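Local coordinates for protein putative (Helicobacter pylori J99, PDB 4R7K) that is of unknown function but belongs to the SRPBCC family, whose members often bind hydrophobic ligands, so a similar role is possible though not established, at residues R32-W37 and E136-W141; E108-E113 and A122-N127; G40-F45 and Q156-G161; S47-V52 and R150-T155. One frame throughout, in Å; residues are numbered along the deposited sequence.

Contact 1 (R32-W37 and E136-W141)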
# COMPACT_ATOMS: atom_id res chain seq x y z
N ARG A 32 5.05 -27.72 0.07
CA ARG A 32 6.23 -28.57 0.37
C ARG A 32 7.48 -27.77 -0.02
O ARG A 32 7.68 -27.48 -1.19
CB ARG A 32 6.18 -29.87 -0.41
CG ARG A 32 4.92 -30.69 -0.20
CD ARG A 32 4.99 -32.04 -0.91
NE ARG A 32 3.80 -32.84 -0.61
CZ ARG A 32 2.89 -33.27 -1.48
NH1 ARG A 32 3.05 -33.10 -2.80
NH2 ARG A 32 1.85 -33.97 -1.02
N TRP A 33 8.31 -27.40 0.95
CA TRP A 33 9.51 -26.59 0.68
C TRP A 33 10.81 -27.38 0.60
O TRP A 33 11.08 -28.19 1.48
CB TRP A 33 9.74 -25.54 1.80
CG TRP A 33 8.63 -24.57 1.96
CD1 TRP A 33 7.59 -24.70 2.78
CD2 TRP A 33 8.44 -23.31 1.26
NE1 TRP A 33 6.74 -23.62 2.66
CE2 TRP A 33 7.23 -22.77 1.70
CE3 TRP A 33 9.15 -22.63 0.27
CZ2 TRP A 33 6.74 -21.57 1.23
CZ3 TRP A 33 8.68 -21.43 -0.18
CH2 TRP A 33 7.47 -20.92 0.28
N PRO A 34 11.64 -27.11 -0.41
CA PRO A 34 12.95 -27.72 -0.35
C PRO A 34 13.64 -27.15 0.90
O PRO A 34 13.34 -26.03 1.32
CB PRO A 34 13.61 -27.28 -1.67
CG PRO A 34 12.49 -26.87 -2.56
CD PRO A 34 11.42 -26.35 -1.66
N LYS A 35 14.56 -27.93 1.48
CA LYS A 35 15.24 -27.58 2.72
C LYS A 35 15.81 -26.16 2.71
O LYS A 35 15.66 -25.40 3.66
CB LYS A 35 16.38 -28.55 2.96
CG LYS A 35 17.09 -28.34 4.28
CD LYS A 35 18.37 -29.14 4.33
CE LYS A 35 19.05 -28.95 5.66
NZ LYS A 35 20.30 -29.75 5.66
N LYS A 36 16.46 -25.84 1.61
CA LYS A 36 17.09 -24.55 1.38
C LYS A 36 16.16 -23.33 1.48
O LYS A 36 16.63 -22.22 1.76
CB LYS A 36 17.70 -24.63 -0.02
CG LYS A 36 18.21 -23.36 -0.61
CD LYS A 36 18.89 -23.64 -1.94
CE LYS A 36 19.37 -22.34 -2.55
NZ LYS A 36 20.01 -22.55 -3.89
N TRP A 37 14.87 -23.53 1.24
CA TRP A 37 13.90 -22.44 1.16
C TRP A 37 12.90 -22.35 2.30
O TRP A 37 12.04 -21.44 2.30
CB TRP A 37 13.11 -22.59 -0.15
CG TRP A 37 14.00 -22.46 -1.34
CD1 TRP A 37 14.36 -23.45 -2.20
CD2 TRP A 37 14.70 -21.28 -1.76
NE1 TRP A 37 15.22 -22.96 -3.14
CE2 TRP A 37 15.45 -21.63 -2.89
CE3 TRP A 37 14.76 -19.98 -1.28
CZ2 TRP A 37 16.25 -20.71 -3.58
CZ3 TRP A 37 15.53 -19.04 -1.99
CH2 TRP A 37 16.27 -19.41 -3.10
N GLU A 136 17.86 -14.57 -5.21
CA GLU A 136 17.35 -15.86 -5.64
C GLU A 136 16.12 -16.13 -4.81
O GLU A 136 16.15 -15.90 -3.61
CB GLU A 136 18.40 -16.97 -5.46
CG GLU A 136 18.02 -18.28 -6.11
CD GLU A 136 19.05 -19.38 -5.89
OE1 GLU A 136 19.91 -19.20 -5.03
OE2 GLU A 136 18.98 -20.42 -6.55
N VAL A 137 15.04 -16.60 -5.46
CA VAL A 137 13.77 -16.87 -4.77
C VAL A 137 13.16 -18.23 -5.15
O VAL A 137 13.54 -18.84 -6.16
CB VAL A 137 12.74 -15.76 -5.07
CG1 VAL A 137 13.38 -14.37 -4.88
CG2 VAL A 137 12.16 -15.85 -6.50
N TYR A 138 12.22 -18.69 -4.33
CA TYR A 138 11.43 -19.90 -4.59
C TYR A 138 10.00 -19.48 -4.36
O TYR A 138 9.62 -19.13 -3.24
CB TYR A 138 11.85 -21.03 -3.67
CG TYR A 138 11.22 -22.38 -3.97
CD1 TYR A 138 11.82 -23.27 -4.85
CD2 TYR A 138 10.07 -22.79 -3.32
CE1 TYR A 138 11.24 -24.52 -5.11
CE2 TYR A 138 9.49 -24.03 -3.60
CZ TYR A 138 10.08 -24.89 -4.47
OH TYR A 138 9.49 -26.12 -4.71
N HIS A 139 9.21 -19.43 -5.43
CA HIS A 139 7.84 -18.94 -5.35
C HIS A 139 6.88 -20.11 -5.58
O HIS A 139 6.86 -20.71 -6.64
CB HIS A 139 7.66 -17.93 -6.45
CG HIS A 139 6.35 -17.23 -6.43
ND1 HIS A 139 6.12 -16.10 -7.18
CD2 HIS A 139 5.24 -17.41 -5.67
CE1 HIS A 139 4.88 -15.67 -6.96
NE2 HIS A 139 4.33 -16.46 -6.05
N ALA A 140 6.10 -20.43 -4.56
CA ALA A 140 5.25 -21.61 -4.60
C ALA A 140 3.80 -21.21 -4.55
O ALA A 140 3.41 -20.15 -3.99
CB ALA A 140 5.58 -22.51 -3.43
N TRP A 141 3.00 -22.09 -5.12
CA TRP A 141 1.59 -21.89 -5.23
C TRP A 141 0.87 -23.17 -4.90
O TRP A 141 1.33 -24.29 -5.25
CB TRP A 141 1.20 -21.52 -6.68
CG TRP A 141 1.75 -20.24 -7.24
CD1 TRP A 141 3.01 -20.04 -7.72
CD2 TRP A 141 1.03 -19.01 -7.45
NE1 TRP A 141 3.12 -18.75 -8.21
CE2 TRP A 141 1.93 -18.10 -8.05
CE3 TRP A 141 -0.29 -18.60 -7.20
CZ2 TRP A 141 1.57 -16.80 -8.35
CZ3 TRP A 141 -0.64 -17.28 -7.49
CH2 TRP A 141 0.27 -16.41 -8.09
O HOH W 1 7.10 -26.40 -3.61
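An aromatic cluster of Trp-33, Trp-37 and Tyr-138 fixes the loop before strand 44-53 onto strand 136-146. It lies on the sheet face turned away from helix 174-190. Tyr-138 is the centre. Its CG is anti to the backbone N (chi1 -173°), and this sends the ring off the strand between the loop residues. The ring of Tyr-138 makes an offset stack with the five-membered ring of Trp-37, with centroids 4.7 Å apart and planes at 19°. Tyr-138 CB itself sits over that indole face, 3.4 Å from Trp-37 CD2. Pro-34 covers a face of the phenol. Its CD lies 3.4 Å from Tyr-138 CZ in a CH-pi contact. Trp-33 meets the ring at its edge instead, with Trp-33 CZ3 3.7 Å from Tyr-138 CD2. The two rings are oblique, at 53°. A water holds the phenol end: it lies 2.6 Å from Tyr-138 OH and donates to Arg-32 O at 2.7 Å. At the other end, Glu-136 CG meets the edge of the Trp-37 benzo ring. Its carboxylate forms a long salt bridge, Lys-36 NZ to Glu-136 OE1 at 3.5 Å, and OE2 has a second partner in Arg-124. Trp-37 O also accepts a hydrogen bond from Ser-158 OG. So an N-terminal loop packs on the sheet face opposite the long C-terminal helix, consistent with an SRPBCC-type fold.

Contact 2 (E108-E113 and A122-N127); sequences EVEEFE and AWRGWN
Glu-110 and Arg-124 face each other across the beta hairpin of strands 103-114 and 118-126, beside a classic beta bulge. Arg-124 can be followed outward. Its CB lies 3.8 Å from Glu-110 CD. CG runs on anti to the backbone N (chi1 -175°). CD comes near Glu-110 OE2, and there the chain bends at chi3. The bend brings NE to Glu-110 OE2 at 3.1 Å, in a salt bridge that is also a hydrogen bond. The acid lies close to the guanidinium plane, but NE reaches OE2 from above the carboxylate, whose plane is turned 51° from the guanidinium. NH1 goes to a water that donates in turn to Glu-110 OE2. NH2 leaves the hairpin for Glu-136 on the next strand. Two carboxylates, Glu-110 and Glu-136, thus balance the charge of Arg-124 and hold its guanidinium in place. Trp-126 CZ3 lies over one face of the guanidinium, and the same ring passes the CB of Glu-108.

The bulge lies at the same place. Glu-110 and Glu-111 both stand opposite Ala-122, so the register slips by one residue after the Val-109 and Trp-123 pair. Glu-108 and Arg-124 exchange two backbone hydrogen bonds before the slip. After it, Ala-122 N donates to Glu-111 O at 2.9 Å. Ala-122 O takes two donors from the same face of its plane, Glu-110 N at 2.8 Å and Glu-111 N at 3.2 Å.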
# COMPACT_ATOMS: atom_id res chain seq x y z
N GLU A 108 12.82 -21.27 -13.32
CA GLU A 108 12.71 -22.66 -13.69
C GLU A 108 11.72 -23.36 -12.74
O GLU A 108 11.84 -23.27 -11.54
CB GLU A 108 14.07 -23.35 -13.66
CG GLU A 108 14.00 -24.82 -14.03
CD GLU A 108 15.37 -25.43 -14.36
OE1 GLU A 108 16.08 -24.89 -15.22
OE2 GLU A 108 15.69 -26.50 -13.81
N VAL A 109 10.72 -24.00 -13.31
CA VAL A 109 9.73 -24.72 -12.51
C VAL A 109 10.41 -25.90 -11.84
O VAL A 109 11.11 -26.67 -12.49
CB VAL A 109 8.53 -25.19 -13.35
CG1 VAL A 109 7.49 -25.89 -12.50
CG2 VAL A 109 7.90 -23.99 -14.02
N GLU A 110 10.24 -25.99 -10.51
CA GLU A 110 10.83 -27.05 -9.71
C GLU A 110 9.78 -28.00 -9.11
O GLU A 110 10.11 -29.06 -8.57
CB GLU A 110 11.75 -26.46 -8.62
CG GLU A 110 13.04 -25.83 -9.19
CD GLU A 110 14.16 -25.67 -8.18
OE1 GLU A 110 13.93 -25.72 -6.95
OE2 GLU A 110 15.32 -25.50 -8.62
N GLU A 111 8.51 -27.64 -9.23
CA GLU A 111 7.44 -28.47 -8.70
C GLU A 111 6.21 -28.30 -9.51
O GLU A 111 5.77 -27.17 -9.75
CB GLU A 111 7.10 -28.11 -7.24
CG GLU A 111 5.94 -28.91 -6.68
CD GLU A 111 5.43 -28.35 -5.37
OE1 GLU A 111 5.20 -27.12 -5.35
OE2 GLU A 111 5.24 -29.15 -4.40
N PHE A 112 5.64 -29.41 -9.95
CA PHE A 112 4.39 -29.37 -10.68
C PHE A 112 3.63 -30.67 -10.44
O PHE A 112 4.05 -31.76 -10.88
CB PHE A 112 4.59 -29.18 -12.19
CG PHE A 112 3.30 -29.23 -12.95
CD1 PHE A 112 2.46 -28.14 -12.94
CD2 PHE A 112 2.89 -30.38 -13.59
CE1 PHE A 112 1.24 -28.18 -13.57
CE2 PHE A 112 1.67 -30.42 -14.23
CZ PHE A 112 0.84 -29.33 -14.21
N GLU A 113 2.51 -30.57 -9.74
CA GLU A 113 1.67 -31.71 -9.47
C GLU A 113 0.23 -31.24 -9.56
O GLU A 113 -0.24 -30.45 -8.73
CB GLU A 113 1.98 -32.28 -8.10
CG GLU A 113 1.19 -33.55 -7.80
CD GLU A 113 1.62 -34.24 -6.51
OE1 GLU A 113 1.49 -35.48 -6.42
OE2 GLU A 113 2.10 -33.55 -5.58
N ALA A 122 5.59 -24.62 -8.31
CA ALA A 122 6.61 -23.72 -7.79
C ALA A 122 7.75 -23.54 -8.76
O ALA A 122 8.06 -24.46 -9.53
CB ALA A 122 7.14 -24.22 -6.45
N TRP A 123 8.34 -22.35 -8.75
CA TRP A 123 9.53 -22.07 -9.53
C TRP A 123 10.60 -21.37 -8.70
O TRP A 123 10.29 -20.60 -7.74
CB TRP A 123 9.23 -21.23 -10.75
CG TRP A 123 8.64 -19.86 -10.50
CD1 TRP A 123 9.32 -18.73 -10.14
CD2 TRP A 123 7.28 -19.47 -10.69
NE1 TRP A 123 8.46 -17.68 -10.05
CE2 TRP A 123 7.20 -18.10 -10.40
CE3 TRP A 123 6.12 -20.16 -11.06
CZ2 TRP A 123 5.99 -17.40 -10.42
CZ3 TRP A 123 4.92 -19.46 -11.11
CH2 TRP A 123 4.87 -18.09 -10.81
N ARG A 124 11.85 -21.64 -9.08
CA ARG A 124 12.99 -20.95 -8.53
C ARG A 124 13.23 -19.81 -9.48
O ARG A 124 13.12 -19.97 -10.71
CB ARG A 124 14.20 -21.87 -8.42
CG ARG A 124 15.41 -21.22 -7.73
CD ARG A 124 16.52 -22.23 -7.48
NE ARG A 124 16.93 -22.88 -8.72
CZ ARG A 124 17.89 -22.44 -9.53
NH1 ARG A 124 18.16 -23.11 -10.64
NH2 ARG A 124 18.56 -21.34 -9.26
N GLY A 125 13.51 -18.64 -8.96
CA GLY A 125 13.75 -17.46 -9.77
C GLY A 125 15.03 -16.80 -9.33
O GLY A 125 15.42 -16.93 -8.18
N TRP A 126 15.68 -16.08 -10.24
CA TRP A 126 16.92 -15.41 -9.96
C TRP A 126 17.17 -14.29 -10.95
O TRP A 126 16.54 -14.22 -12.03
CB TRP A 126 18.10 -16.39 -10.01
CG TRP A 126 18.34 -17.07 -11.38
CD1 TRP A 126 19.21 -16.69 -12.35
CD2 TRP A 126 17.70 -18.26 -11.86
NE1 TRP A 126 19.13 -17.55 -13.43
CE2 TRP A 126 18.21 -18.52 -13.14
CE3 TRP A 126 16.72 -19.10 -11.33
CZ2 TRP A 126 17.78 -19.60 -13.90
CZ3 TRP A 126 16.30 -20.18 -12.09
CH2 TRP A 126 16.82 -20.42 -13.36
N ASN A 127 18.08 -13.41 -10.59
CA ASN A 127 18.50 -12.35 -11.51
C ASN A 127 19.92 -12.67 -11.94
O ASN A 127 20.55 -13.57 -11.39
CB ASN A 127 18.38 -10.95 -10.89
CG ASN A 127 19.20 -10.79 -9.62
OD1 ASN A 127 20.08 -11.60 -9.32
ND2 ASN A 127 18.92 -9.72 -8.87
O HOH W 2 16.18 -25.00 -11.28

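Contact 3 (G40-F45 and Q156-G161)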
# COMPACT_ATOMS: atom_id res chain seq x y z
N GLY A 40 11.53 -18.91 7.25
CA GLY A 40 12.26 -18.58 8.47
C GLY A 40 13.73 -18.91 8.38
O GLY A 40 14.50 -18.46 9.22
N GLU A 41 14.13 -19.73 7.40
CA GLU A 41 15.56 -20.07 7.22
C GLU A 41 16.22 -19.21 6.12
O GLU A 41 17.38 -19.39 5.83
CB GLU A 41 15.73 -21.54 6.87
CG GLU A 41 15.15 -22.50 7.91
CD GLU A 41 15.97 -22.57 9.18
OE1 GLU A 41 17.15 -22.15 9.13
OE2 GLU A 41 15.45 -23.06 10.23
N THR A 42 15.47 -18.30 5.49
CA THR A 42 16.00 -17.43 4.44
C THR A 42 15.94 -15.94 4.86
O THR A 42 15.85 -15.63 6.07
CB THR A 42 15.29 -17.68 3.11
OG1 THR A 42 13.91 -17.37 3.25
CG2 THR A 42 15.44 -19.13 2.67
N ASP A 43 15.97 -15.03 3.90
CA ASP A 43 16.09 -13.60 4.19
C ASP A 43 14.78 -12.85 4.13
O ASP A 43 14.67 -11.77 4.70
CB ASP A 43 17.12 -12.98 3.23
CG ASP A 43 18.55 -13.53 3.48
OD1 ASP A 43 18.97 -13.54 4.65
OD2 ASP A 43 19.22 -13.95 2.50
N ASN A 44 13.79 -13.43 3.46
CA ASN A 44 12.46 -12.85 3.41
C ASN A 44 11.46 -13.96 3.09
O ASN A 44 11.78 -14.91 2.34
CB ASN A 44 12.41 -11.74 2.36
CG ASN A 44 11.15 -10.89 2.44
OD1 ASN A 44 10.55 -10.71 3.50
ND2 ASN A 44 10.76 -10.32 1.30
N PHE A 45 10.27 -13.83 3.68
CA PHE A 45 9.18 -14.74 3.52
C PHE A 45 7.91 -13.93 3.34
O PHE A 45 7.63 -12.99 4.10
CB PHE A 45 9.09 -15.68 4.71
CG PHE A 45 7.85 -16.54 4.71
CD1 PHE A 45 7.66 -17.49 3.71
CD2 PHE A 45 6.88 -16.38 5.68
CE1 PHE A 45 6.53 -18.29 3.70
CE2 PHE A 45 5.72 -17.15 5.65
CZ PHE A 45 5.56 -18.12 4.68
N GLN A 156 3.18 -18.34 -1.65
CA GLN A 156 4.23 -18.05 -0.69
C GLN A 156 5.54 -18.02 -1.37
O GLN A 156 5.79 -18.82 -2.27
CB GLN A 156 4.25 -19.08 0.44
CG GLN A 156 2.96 -19.17 1.22
CD GLN A 156 3.01 -20.16 2.37
OE1 GLN A 156 3.59 -21.24 2.29
NE2 GLN A 156 2.38 -19.78 3.46
N GLU A 157 6.40 -17.07 -0.99
CA GLU A 157 7.71 -16.94 -1.60
C GLU A 157 8.76 -16.78 -0.50
O GLU A 157 8.57 -16.00 0.47
CB GLU A 157 7.79 -15.72 -2.54
CG GLU A 157 9.13 -15.54 -3.22
CD GLU A 157 9.12 -14.52 -4.38
OE1 GLU A 157 10.09 -13.75 -4.47
OE2 GLU A 157 8.15 -14.46 -5.18
N SER A 158 9.87 -17.47 -0.70
CA SER A 158 11.03 -17.44 0.17
C SER A 158 12.17 -16.87 -0.68
O SER A 158 12.38 -17.33 -1.82
CB SER A 158 11.33 -18.88 0.63
OG SER A 158 12.47 -18.96 1.49
N GLN A 159 12.92 -15.93 -0.12
CA GLN A 159 13.93 -15.21 -0.86
C GLN A 159 15.27 -15.19 -0.11
O GLN A 159 15.32 -15.06 1.13
CB GLN A 159 13.49 -13.75 -1.05
CG GLN A 159 12.13 -13.53 -1.66
CD GLN A 159 11.78 -12.04 -1.84
OE1 GLN A 159 12.12 -11.21 -1.01
NE2 GLN A 159 11.08 -11.72 -2.92
N SER A 160 16.35 -15.28 -0.88
CA SER A 160 17.69 -15.24 -0.32
C SER A 160 18.58 -14.23 -1.07
O SER A 160 18.55 -14.15 -2.31
CB SER A 160 18.34 -16.61 -0.37
OG SER A 160 17.62 -17.52 0.46
N GLY A 161 19.40 -13.51 -0.32
CA GLY A 161 20.32 -12.54 -0.88
C GLY A 161 20.19 -11.22 -0.16
O GLY A 161 19.21 -11.01 0.59
O HOH W 3 18.97 -16.94 2.60
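Asn-44 and Gln-159 lie side by side and point the same way, as a hydrogen-bonded pair of antiparallel strands. Their amide planes are 60° apart. Asn-44 ND2 still gives a nearly straight bond to Gln-159 OE1, at 2.8 Å, but from above the carbonyl plane and off the lone pairs. The other end of the Gln-159 amide is held too: NE2 donates to Glu-157 OE1 at 2.7 Å. The two bonds fix the rotation of this amide. Helices 162-169 and 174-190 pack on this side of the sheet.

Phe-45 points to the other face. Its ring crosses Gln-156 obliquely, with the amide turned 73° from it, and Gln-156 NE2 stands at the ring edge, 3.8 Å from Phe-45 CZ. That NE2 is hydrogen-bonded to Ser-47 OG. Nearby, Thr-42 OG1 lies 2.8 Å from Ser-158 OG. Thr-42 CG2 also leans on Ser-158 OG.

Asp-43 swings CG beside its backbone N (chi1 -66°) and reaches past Ser-160. Its OD2 takes Gly-161 N at 2.9 Å on the anti side, a little out of the carboxylate plane. A water links the same OD2 to Ser-160 OG. Gly-161 is the N-cap residue of the helix that follows, so the bond ties the strand entrance to the helix start. Asp-43 N and Asn-44 N both donate to Gln-159 O, the pattern of a classic beta bulge, here at the start of the strand that is outermost in this chain's sheet.

Contact 4 (S47-V52 and R150-T155)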
# COMPACT_ATOMS: atom_id res chain seq x y z
N SER A 47 3.64 -14.31 2.44
CA SER A 47 2.48 -15.20 2.34
C SER A 47 1.22 -14.41 2.04
O SER A 47 0.91 -13.41 2.71
CB SER A 47 2.34 -16.00 3.66
OG SER A 47 1.27 -16.93 3.59
N ASN A 48 0.50 -14.87 1.01
CA ASN A 48 -0.77 -14.32 0.62
C ASN A 48 -1.76 -15.47 0.35
O ASN A 48 -1.37 -16.54 -0.15
CB ASN A 48 -0.61 -13.48 -0.65
CG ASN A 48 0.30 -12.28 -0.45
OD1 ASN A 48 1.51 -12.40 -0.53
ND2 ASN A 48 -0.29 -11.14 -0.25
N GLU A 49 -3.04 -15.22 0.58
CA GLU A 49 -4.05 -16.20 0.39
C GLU A 49 -5.45 -15.58 0.20
O GLU A 49 -5.80 -14.60 0.86
CB GLU A 49 -4.10 -17.09 1.63
CG GLU A 49 -5.05 -18.22 1.58
CD GLU A 49 -5.18 -18.94 2.92
OE1 GLU A 49 -4.72 -18.41 3.96
OE2 GLU A 49 -5.75 -20.06 2.93
N VAL A 50 -6.19 -16.15 -0.73
CA VAL A 50 -7.59 -15.81 -0.97
C VAL A 50 -8.42 -17.09 -0.94
O VAL A 50 -7.94 -18.17 -1.25
CB VAL A 50 -7.83 -15.06 -2.27
CG1 VAL A 50 -7.22 -13.65 -2.20
CG2 VAL A 50 -7.31 -15.85 -3.45
N ILE A 51 -9.69 -16.96 -0.58
CA ILE A 51 -10.61 -18.08 -0.60
C ILE A 51 -11.84 -17.46 -1.15
O ILE A 51 -12.38 -16.50 -0.54
CB ILE A 51 -10.84 -18.71 0.76
CG1 ILE A 51 -9.54 -19.42 1.22
CG2 ILE A 51 -11.97 -19.74 0.68
CD1 ILE A 51 -9.60 -19.95 2.65
N VAL A 52 -12.26 -17.97 -2.30
CA VAL A 52 -13.37 -17.40 -3.04
C VAL A 52 -14.44 -18.42 -3.44
O VAL A 52 -14.15 -19.51 -3.97
CB VAL A 52 -12.86 -16.74 -4.33
CG1 VAL A 52 -13.98 -15.95 -5.01
CG2 VAL A 52 -11.69 -15.82 -4.02
N ARG A 150 -15.93 -23.47 -3.12
CA ARG A 150 -14.97 -22.42 -2.87
C ARG A 150 -13.61 -22.89 -3.37
O ARG A 150 -13.32 -24.08 -3.37
CB ARG A 150 -14.85 -22.12 -1.37
CG ARG A 150 -16.11 -21.60 -0.69
CD ARG A 150 -15.84 -21.45 0.80
NE ARG A 150 -15.57 -22.73 1.42
CZ ARG A 150 -14.72 -22.92 2.43
NH1 ARG A 150 -14.02 -21.92 2.92
NH2 ARG A 150 -14.53 -24.14 2.91
N VAL A 151 -12.78 -21.96 -3.81
CA VAL A 151 -11.43 -22.28 -4.24
C VAL A 151 -10.47 -21.44 -3.42
O VAL A 151 -10.71 -20.23 -3.21
CB VAL A 151 -11.24 -22.01 -5.74
CG1 VAL A 151 -9.79 -22.00 -6.13
CG2 VAL A 151 -12.04 -23.00 -6.57
N ARG A 152 -9.43 -22.09 -2.92
CA ARG A 152 -8.35 -21.46 -2.20
C ARG A 152 -7.12 -21.29 -3.09
O ARG A 152 -6.75 -22.21 -3.83
CB ARG A 152 -7.95 -22.31 -1.01
CG ARG A 152 -6.74 -21.81 -0.21
CD ARG A 152 -6.43 -22.84 0.87
NE ARG A 152 -5.37 -22.43 1.82
CZ ARG A 152 -4.49 -23.25 2.37
NH1 ARG A 152 -4.47 -24.52 2.04
NH2 ARG A 152 -3.61 -22.78 3.25
N ILE A 153 -6.53 -20.10 -3.04
CA ILE A 153 -5.29 -19.83 -3.73
C ILE A 153 -4.28 -19.32 -2.70
O ILE A 153 -4.44 -18.23 -2.14
CB ILE A 153 -5.43 -18.79 -4.88
CG1 ILE A 153 -6.59 -19.13 -5.79
CG2 ILE A 153 -4.13 -18.73 -5.67
CD1 ILE A 153 -6.95 -18.07 -6.81
N LEU A 154 -3.25 -20.11 -2.46
CA LEU A 154 -2.20 -19.77 -1.51
C LEU A 154 -0.95 -19.59 -2.29
O LEU A 154 -0.57 -20.49 -3.06
CB LEU A 154 -1.98 -20.92 -0.52
CG LEU A 154 -0.79 -20.80 0.47
CD1 LEU A 154 -1.02 -19.73 1.52
CD2 LEU A 154 -0.55 -22.12 1.18
N THR A 155 -0.29 -18.44 -2.10
CA THR A 155 0.99 -18.24 -2.70
C THR A 155 2.01 -17.72 -1.64
O THR A 155 1.74 -16.79 -0.86
CB THR A 155 0.93 -17.37 -3.96
OG1 THR A 155 2.19 -17.48 -4.64
CG2 THR A 155 0.66 -15.92 -3.62
O HOH W 4 3.16 -14.27 -1.52
O HOH W 5 -3.21 -20.44 5.29
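Val-50 and Ile-153 pack side by side in the antiparallel pairing of strands 44-53 and 150-160. Six backbone hydrogen bonds join the segments, from Asn-48 with Thr-155 to Val-52 with Val-151. This pair and the end under helix 174-190 are the tight part. Val-50 CG2 occupies the position between the backbone N and the carbonyl carbon and lies 3.8 Å from Ile-153 CB. Thr-155 CG2 meets Asn-48 CB at 4.0 Å. Leu-183 of the helix touches Asn-48, Ile-153 and Thr-155, and Gln-180 takes Asn-48 ND2. A water bridges Asn-48 OD1 and Thr-155 O there. Val-50 and Val-52, toward solvent, are partly exposed.

The opposite face mixes charged and apolar groups, Glu-49, Ile-51, Arg-152 and Leu-154, and the second subunit covers part of it. Ile-51 CG1 lies against the aliphatic part of Arg-152, 3.9 Å from its CG. Ile-51 CG2 is 3.7 Å from Arg-150 NH1, whose hydrogen bond goes to Pro-39 O of the second subunit. Arg-152 runs extended from CG to NE and crosses Glu-49 obliquely. Its NH1 forms a salt bridge with Glu-144. Glu-49 OE1 accepts from Ser-47 OG of the second subunit. Arg-152 NE gives a short bond of 2.6 Å to Glu-49 OE2. It comes from above the carboxylate plane, which is turned 54° from the guanidinium. A water completes the link, donating to Glu-49 OE1 at 2.9 Å and accepting from Arg-152 NH2.

In the fold
All four contacts belong to one antiparallel sheet. Contacts 3 and 4 share strands 44-53 and 150-160, with centres about 20 Å apart, and both touch the second subunit. Contact 1 adds the loop 32-37 to the next strand, 136-146. Contact 2 is the hairpin beyond it, about 8 Å from contact 1 and 19 Å from contact 4 (centres). Along the chain, 32-37, 40-45 and 47-52 come first, then the hairpin, then 136-141, 150-155 and 156-161. Strand 44-53 therefore pairs with a strand about 100 residues later, and the loop before it packs on the sheet face. With helix 174-190 against one sheet face, this is consistent with the helix-grip fold of SRPBCC proteins.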